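Local atomic coordinates of putative PTS system, cellobiose-specific IIA component (Streptococcus mutans, PDB entry 3L8R), a protein that probably carries phosphate from HPr toward the sugar-specific transporter as the trimeric IIA component of a cellobiose phosphotransferase system. Residues 30-44 with 56-70. Numbering follows the deposited sequence.
Sequences IILNSGNARSIVHEA and AEQKLQEANDELLKA
Ile40 packs as a knob into the hole formed by Lys59, Glu62, Ala63 and Glu66. Its chi1 of -63° sets CG2 anti to the backbone N, which brings that methyl to 3.3 Å from Lys59 O, while CD1 lies 3.8 Å from Glu66 CG. Glu66 answers as the reciprocal knob among Asn33, Asn36, Ala37 and Ile40, an interlock of the coiled-coil kind. Small residues permit the close fit: the axes approach to 7.8 Å at 164°, nearly antiparallel, with Ala37 CB 3.4 Å from Ala63 O and Ala44 CA 4.0 Å from Ala56 CA. Val41 CG2 touches Ala63 CB at 3.5 Å.

Charged groups border this core. Lys59, bent at chi2 and chi4, turns NZ between Glu62, a salt bridge whose hydrogen bonds are weak, and Glu43, whose OE1 makes a long bridge to NZ at 3.6 Å; its positive charge probably eases the proximity of the two carboxylates. Lys69 NZ meets the syn lone pair of Glu66 OE1, tying down the knob's carboxylate.

Helices 20-49 and 53-82 thus form an antiparallel hairpin. Helix 91-118 packs against it through Leu100, which touches Leu67 and Ala70, and through His99, hydrogen-bonded to Ser34, completing the three-helix bundle of the subunit.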
loop_
_atom_site.group_PDB
_atom_site.type_symbol
_atom_site.label_atom_id
_atom_site.label_comp_id
_atom_site.label_asym_id
_atom_site.label_seq_id
_atom_site.Cartn_x
_atom_site.Cartn_y
_atom_site.Cartn_z
ATOM N N ILE A 30 -1.196 -13.826 8.197
ATOM C CA ILE A 30 -1.410 -12.752 7.257
ATOM C C ILE A 30 -0.219 -12.631 6.281
ATOM O O ILE A 30 -0.390 -12.767 5.074
ATOM C CB ILE A 30 -1.744 -11.427 8.010
ATOM C CG1 ILE A 30 -3.111 -11.555 8.731
ATOM C CG2 ILE A 30 -1.701 -10.232 7.042
ATOM C CD1 ILE A 30 -3.393 -10.460 9.785
ATOM N N ILE A 31 0.986 -12.432 6.782
ATOM C CA ILE A 31 2.180 -12.440 5.920
ATOM C C ILE A 31 2.325 -13.655 5.003
ATOM O O ILE A 31 2.569 -13.489 3.809
ATOM C CB ILE A 31 3.454 -12.365 6.756
ATOM C CG1 ILE A 31 3.436 -11.113 7.613
ATOM C CG2 ILE A 31 4.630 -12.314 5.866
ATOM C CD1 ILE A 31 4.213 -11.201 8.880
ATOM N N LEU A 32 2.198 -14.877 5.536
ATOM C CA LEU A 32 2.363 -16.046 4.654
ATOM C C LEU A 32 1.326 -16.121 3.555
ATOM O O LEU A 32 1.675 -16.351 2.398
ATOM C CB LEU A 32 2.392 -17.398 5.405
ATOM C CG LEU A 32 3.768 -17.583 6.069
ATOM C CD1 LEU A 32 3.690 -18.491 7.316
ATOM C CD2 LEU A 32 4.817 -18.065 5.049
ATOM N N ASN A 33 0.052 -15.961 3.923
ATOM C CA ASN A 33 -0.997 -16.048 2.923
ATOM C C ASN A 33 -1.025 -14.872 1.980
ATOM O O ASN A 33 -1.325 -15.025 0.794
ATOM C CB ASN A 33 -2.358 -16.264 3.564
ATOM C CG ASN A 33 -2.489 -17.655 4.164
ATOM O OD1 ASN A 33 -2.098 -18.648 3.542
ATOM N ND2 ASN A 33 -3.051 -17.734 5.371
ATOM N N SER A 34 -0.665 -13.695 2.456
ATOM C CA SER A 34 -0.673 -12.599 1.505
ATOM C C SER A 34 0.574 -12.641 0.637
ATOM O O SER A 34 0.490 -12.346 -0.561
ATOM C CB SER A 34 -0.993 -11.233 2.150
ATOM O OG SER A 34 0.178 -10.547 2.620
ATOM N N GLY A 35 1.691 -13.114 1.208
ATOM C CA GLY A 35 2.940 -13.336 0.439
ATOM C C GLY A 35 2.654 -14.277 -0.730
ATOM O O GLY A 35 3.007 -14.019 -1.884
ATOM N N ASN A 36 1.970 -15.372 -0.447
ATOM C CA ASN A 36 1.600 -16.306 -1.482
ATOM C C ASN A 36 0.698 -15.647 -2.517
ATOM O O ASN A 36 0.908 -15.810 -3.736
ATOM C CB ASN A 36 0.893 -17.498 -0.878
ATOM C CG ASN A 36 0.748 -18.640 -1.865
ATOM O OD1 ASN A 36 -0.227 -19.387 -1.831
ATOM N ND2 ASN A 36 1.721 -18.792 -2.735
ATOM N N ALA A 37 -0.293 -14.881 -2.047
ATOM C CA ALA A 37 -1.232 -14.249 -2.977
ATOM C C ALA A 37 -0.464 -13.266 -3.804
ATOM O O ALA A 37 -0.716 -13.141 -5.000
ATOM C CB ALA A 37 -2.413 -13.575 -2.244
ATOM N N ARG A 38 0.528 -12.600 -3.209
ATOM C CA ARG A 38 1.316 -11.701 -4.026
ATOM C C ARG A 38 2.078 -12.410 -5.109
ATOM O O ARG A 38 2.195 -11.893 -6.220
ATOM C CB ARG A 38 2.266 -10.828 -3.227
ATOM C CG ARG A 38 2.562 -9.527 -3.956
ATOM C CD ARG A 38 3.729 -8.787 -3.246
ATOM N NE ARG A 38 3.789 -7.376 -3.588
ATOM C CZ ARG A 38 3.197 -6.395 -2.909
ATOM N NH1 ARG A 38 2.507 -6.610 -1.796
ATOM N NH2 ARG A 38 3.362 -5.171 -3.339
ATOM N N SER A 39 2.644 -13.575 -4.819
ATOM C CA SER A 39 3.391 -14.236 -5.877
ATOM C C SER A 39 2.432 -14.700 -6.951
ATOM O O SER A 39 2.791 -14.754 -8.123
ATOM C CB SER A 39 4.230 -15.397 -5.354
ATOM O OG SER A 39 3.412 -16.516 -5.045
ATOM N N ILE A 40 1.200 -15.005 -6.573
ATOM C CA ILE A 40 0.280 -15.473 -7.580
ATOM C C ILE A 40 -0.133 -14.318 -8.454
ATOM O O ILE A 40 -0.312 -14.476 -9.696
ATOM C CB ILE A 40 -0.945 -16.222 -7.019
ATOM C CG1 ILE A 40 -0.523 -17.494 -6.291
ATOM C CG2 ILE A 40 -1.832 -16.652 -8.162
ATOM C CD1 ILE A 40 -1.473 -17.856 -5.186
ATOM N N VAL A 41 -0.270 -13.149 -7.836
ATOM C CA VAL A 41 -0.636 -12.002 -8.646
ATOM C C VAL A 41 0.444 -11.762 -9.689
ATOM O O VAL A 41 0.131 -11.449 -10.849
ATOM C CB VAL A 41 -0.873 -10.735 -7.824
ATOM C CG1 VAL A 41 -1.016 -9.547 -8.772
ATOM C CG2 VAL A 41 -2.100 -10.894 -6.957
ATOM N N HIS A 42 1.711 -11.897 -9.273
ATOM C CA HIS A 42 2.832 -11.750 -10.198
ATOM C C HIS A 42 2.812 -12.802 -11.301
ATOM O O HIS A 42 3.036 -12.491 -12.445
ATOM C CB HIS A 42 4.170 -11.749 -9.480
ATOM C CG HIS A 42 4.532 -10.416 -8.932
ATOM N ND1 HIS A 42 4.919 -9.368 -9.742
ATOM C CD2 HIS A 42 4.538 -9.944 -7.661
ATOM C CE1 HIS A 42 5.163 -8.306 -8.990
ATOM N NE2 HIS A 42 4.940 -8.630 -7.723
ATOM N N GLU A 43 2.464 -14.029 -10.966
ATOM C CA GLU A 43 2.117 -15.025 -11.996
ATOM C C GLU A 43 1.110 -14.432 -12.981
ATOM O O GLU A 43 1.391 -14.380 -14.183
ATOM C CB GLU A 43 1.608 -16.331 -11.380
ATOM C CG GLU A 43 2.608 -17.028 -10.479
ATOM C CD GLU A 43 2.256 -18.485 -10.251
ATOM O OE1 GLU A 43 1.651 -18.846 -9.230
ATOM O OE2 GLU A 43 2.597 -19.294 -11.134
ATOM N N ALA A 44 -0.004 -13.893 -12.491
ATOM C CA ALA A 44 -0.942 -13.279 -13.425
ATOM C C ALA A 44 -0.251 -12.208 -14.271
ATOM O O ALA A 44 -0.534 -12.109 -15.471
ATOM C CB ALA A 44 -2.163 -12.735 -12.737
ATOM N N ALA A 56 -4.015 -15.672 -16.606
ATOM C CA ALA A 56 -3.919 -14.463 -15.801
ATOM C C ALA A 56 -5.221 -14.196 -15.054
ATOM O O ALA A 56 -5.202 -13.907 -13.849
ATOM C CB ALA A 56 -3.532 -13.262 -16.674
ATOM N N GLU A 57 -6.349 -14.349 -15.751
ATOM C CA GLU A 57 -7.638 -14.169 -15.104
ATOM C C GLU A 57 -7.875 -15.166 -13.985
ATOM O O GLU A 57 -8.396 -14.781 -12.901
ATOM C CB GLU A 57 -8.797 -14.201 -16.081
ATOM C CG GLU A 57 -10.120 -14.015 -15.337
ATOM C CD GLU A 57 -11.304 -13.725 -16.233
ATOM O OE1 GLU A 57 -12.398 -13.502 -15.666
ATOM O OE2 GLU A 57 -11.164 -13.718 -17.480
ATOM N N GLN A 58 -7.486 -16.422 -14.259
ATOM C CA GLN A 58 -7.569 -17.543 -13.299
ATOM C C GLN A 58 -6.655 -17.318 -12.119
ATOM O O GLN A 58 -7.064 -17.512 -10.974
ATOM C CB GLN A 58 -7.212 -18.898 -13.959
ATOM C CG GLN A 58 -8.347 -19.544 -14.737
ATOM C CD GLN A 58 -7.875 -20.565 -15.765
ATOM O OE1 GLN A 58 -6.655 -20.788 -15.931
ATOM N NE2 GLN A 58 -8.843 -21.213 -16.469
ATOM N N LYS A 59 -5.419 -16.921 -12.399
ATOM C CA LYS A 59 -4.456 -16.634 -11.353
ATOM C C LYS A 59 -4.902 -15.479 -10.457
ATOM O O LYS A 59 -4.759 -15.544 -9.217
ATOM C CB LYS A 59 -3.090 -16.370 -11.971
ATOM C CG LYS A 59 -2.074 -17.555 -11.888
ATOM C CD LYS A 59 -2.668 -18.959 -12.175
ATOM C CE LYS A 59 -1.562 -20.009 -12.184
ATOM N NZ LYS A 59 -1.154 -20.449 -10.819
ATOM N N LEU A 60 -5.478 -14.438 -11.061
ATOM C CA LEU A 60 -6.143 -13.391 -10.246
ATOM C C LEU A 60 -7.227 -13.912 -9.313
ATOM O O LEU A 60 -7.434 -13.356 -8.260
ATOM C CB LEU A 60 -6.641 -12.197 -11.074
ATOM C CG LEU A 60 -5.484 -11.391 -11.661
ATOM C CD1 LEU A 60 -5.912 -10.412 -12.742
ATOM C CD2 LEU A 60 -4.687 -10.675 -10.543
ATOM N N GLN A 61 -7.895 -14.990 -9.670
ATOM C CA GLN A 61 -8.886 -15.582 -8.764
ATOM C C GLN A 61 -8.245 -16.459 -7.665
ATOM O O GLN A 61 -8.735 -16.515 -6.514
ATOM C CB GLN A 61 -9.968 -16.365 -9.543
ATOM C CG GLN A 61 -11.207 -16.618 -8.704
ATOM C CD GLN A 61 -12.139 -17.728 -9.234
ATOM O OE1 GLN A 61 -13.162 -18.040 -8.599
ATOM N NE2 GLN A 61 -11.796 -18.325 -10.387
ATOM N N GLU A 62 -7.168 -17.161 -7.996
ATOM C CA GLU A 62 -6.474 -17.918 -6.965
ATOM C C GLU A 62 -5.887 -16.987 -5.949
ATOM O O GLU A 62 -5.933 -17.271 -4.764
ATOM C CB GLU A 62 -5.278 -18.631 -7.532
ATOM C CG GLU A 62 -5.513 -19.932 -8.080
ATOM C CD GLU A 62 -4.308 -20.342 -8.858
ATOM O OE1 GLU A 62 -3.180 -20.350 -8.255
ATOM O OE2 GLU A 62 -4.507 -20.640 -10.063
ATOM N N ALA A 63 -5.258 -15.920 -6.438
ATOM C CA ALA A 63 -4.657 -14.907 -5.575
ATOM C C ALA A 63 -5.722 -14.463 -4.604
ATOM O O ALA A 63 -5.505 -14.436 -3.399
ATOM C CB ALA A 63 -4.124 -13.702 -6.397
ATOM N N ASN A 64 -6.886 -14.151 -5.133
ATOM C CA ASN A 64 -8.028 -13.869 -4.286
ATOM C C ASN A 64 -8.371 -14.975 -3.269
ATOM O O ASN A 64 -8.558 -14.671 -2.076
ATOM C CB ASN A 64 -9.254 -13.481 -5.126
ATOM C CG ASN A 64 -10.137 -12.473 -4.413
ATOM O OD1 ASN A 64 -11.337 -12.644 -4.375
ATOM N ND2 ASN A 64 -9.537 -11.421 -3.827
ATOM N N ASP A 65 -8.420 -16.242 -3.704
ATOM C CA ASP A 65 -8.657 -17.323 -2.763
ATOM C C ASP A 65 -7.704 -17.247 -1.589
ATOM O O ASP A 65 -8.128 -17.430 -0.443
ATOM C CB ASP A 65 -8.500 -18.702 -3.403
ATOM C CG ASP A 65 -9.585 -19.013 -4.400
ATOM O OD1 ASP A 65 -10.707 -18.433 -4.270
ATOM O OD2 ASP A 65 -9.277 -19.830 -5.325
ATOM N N GLU A 66 -6.427 -17.011 -1.871
ATOM C CA GLU A 66 -5.433 -16.903 -0.814
ATOM C C GLU A 66 -5.536 -15.613 -0.004
ATOM O O GLU A 66 -5.500 -15.635 1.252
ATOM C CB GLU A 66 -4.037 -17.063 -1.387
ATOM C CG GLU A 66 -3.947 -18.244 -2.288
ATOM C CD GLU A 66 -4.427 -19.546 -1.627
ATOM O OE1 GLU A 66 -4.559 -19.654 -0.378
ATOM O OE2 GLU A 66 -4.659 -20.480 -2.395
ATOM N N LEU A 67 -5.676 -14.499 -0.719
ATOM C CA LEU A 67 -5.810 -13.211 -0.063
ATOM C C LEU A 67 -6.930 -13.259 0.947
ATOM O O LEU A 67 -6.752 -12.812 2.071
ATOM C CB LEU A 67 -6.046 -12.086 -1.062
ATOM C CG LEU A 67 -4.939 -11.079 -1.335
ATOM C CD1 LEU A 67 -5.633 -9.800 -1.787
ATOM C CD2 LEU A 67 -4.067 -10.819 -0.087
ATOM N N LEU A 68 -8.063 -13.823 0.562
ATOM C CA LEU A 68 -9.200 -13.950 1.477
ATOM C C LEU A 68 -8.853 -14.524 2.842
ATOM O O LEU A 68 -9.390 -14.065 3.868
ATOM C CB LEU A 68 -10.320 -14.787 0.857
ATOM C CG LEU A 68 -11.679 -14.268 1.314
ATOM C CD1 LEU A 68 -12.252 -13.353 0.185
ATOM C CD2 LEU A 68 -12.667 -15.424 1.760
ATOM N N LYS A 69 -7.934 -15.494 2.870
ATOM C CA LYS A 69 -7.541 -16.074 4.160
ATOM C C LYS A 69 -6.876 -15.010 5.005
ATOM O O LYS A 69 -7.118 -14.943 6.246
ATOM C CB LYS A 69 -6.623 -17.277 4.012
ATOM C CG LYS A 69 -7.188 -18.419 3.177
ATOM C CD LYS A 69 -6.078 -19.393 2.810
ATOM C CE LYS A 69 -6.656 -20.626 2.052
ATOM N NZ LYS A 69 -5.562 -21.597 1.747
ATOM N N ALA A 70 -6.073 -14.171 4.333
ATOM C CA ALA A 70 -5.372 -13.062 4.986
ATOM C C ALA A 70 -6.344 -11.984 5.424
ATOM O O ALA A 70 -6.286 -11.542 6.589
ATOM C CB ALA A 70 -4.247 -12.512 4.112
#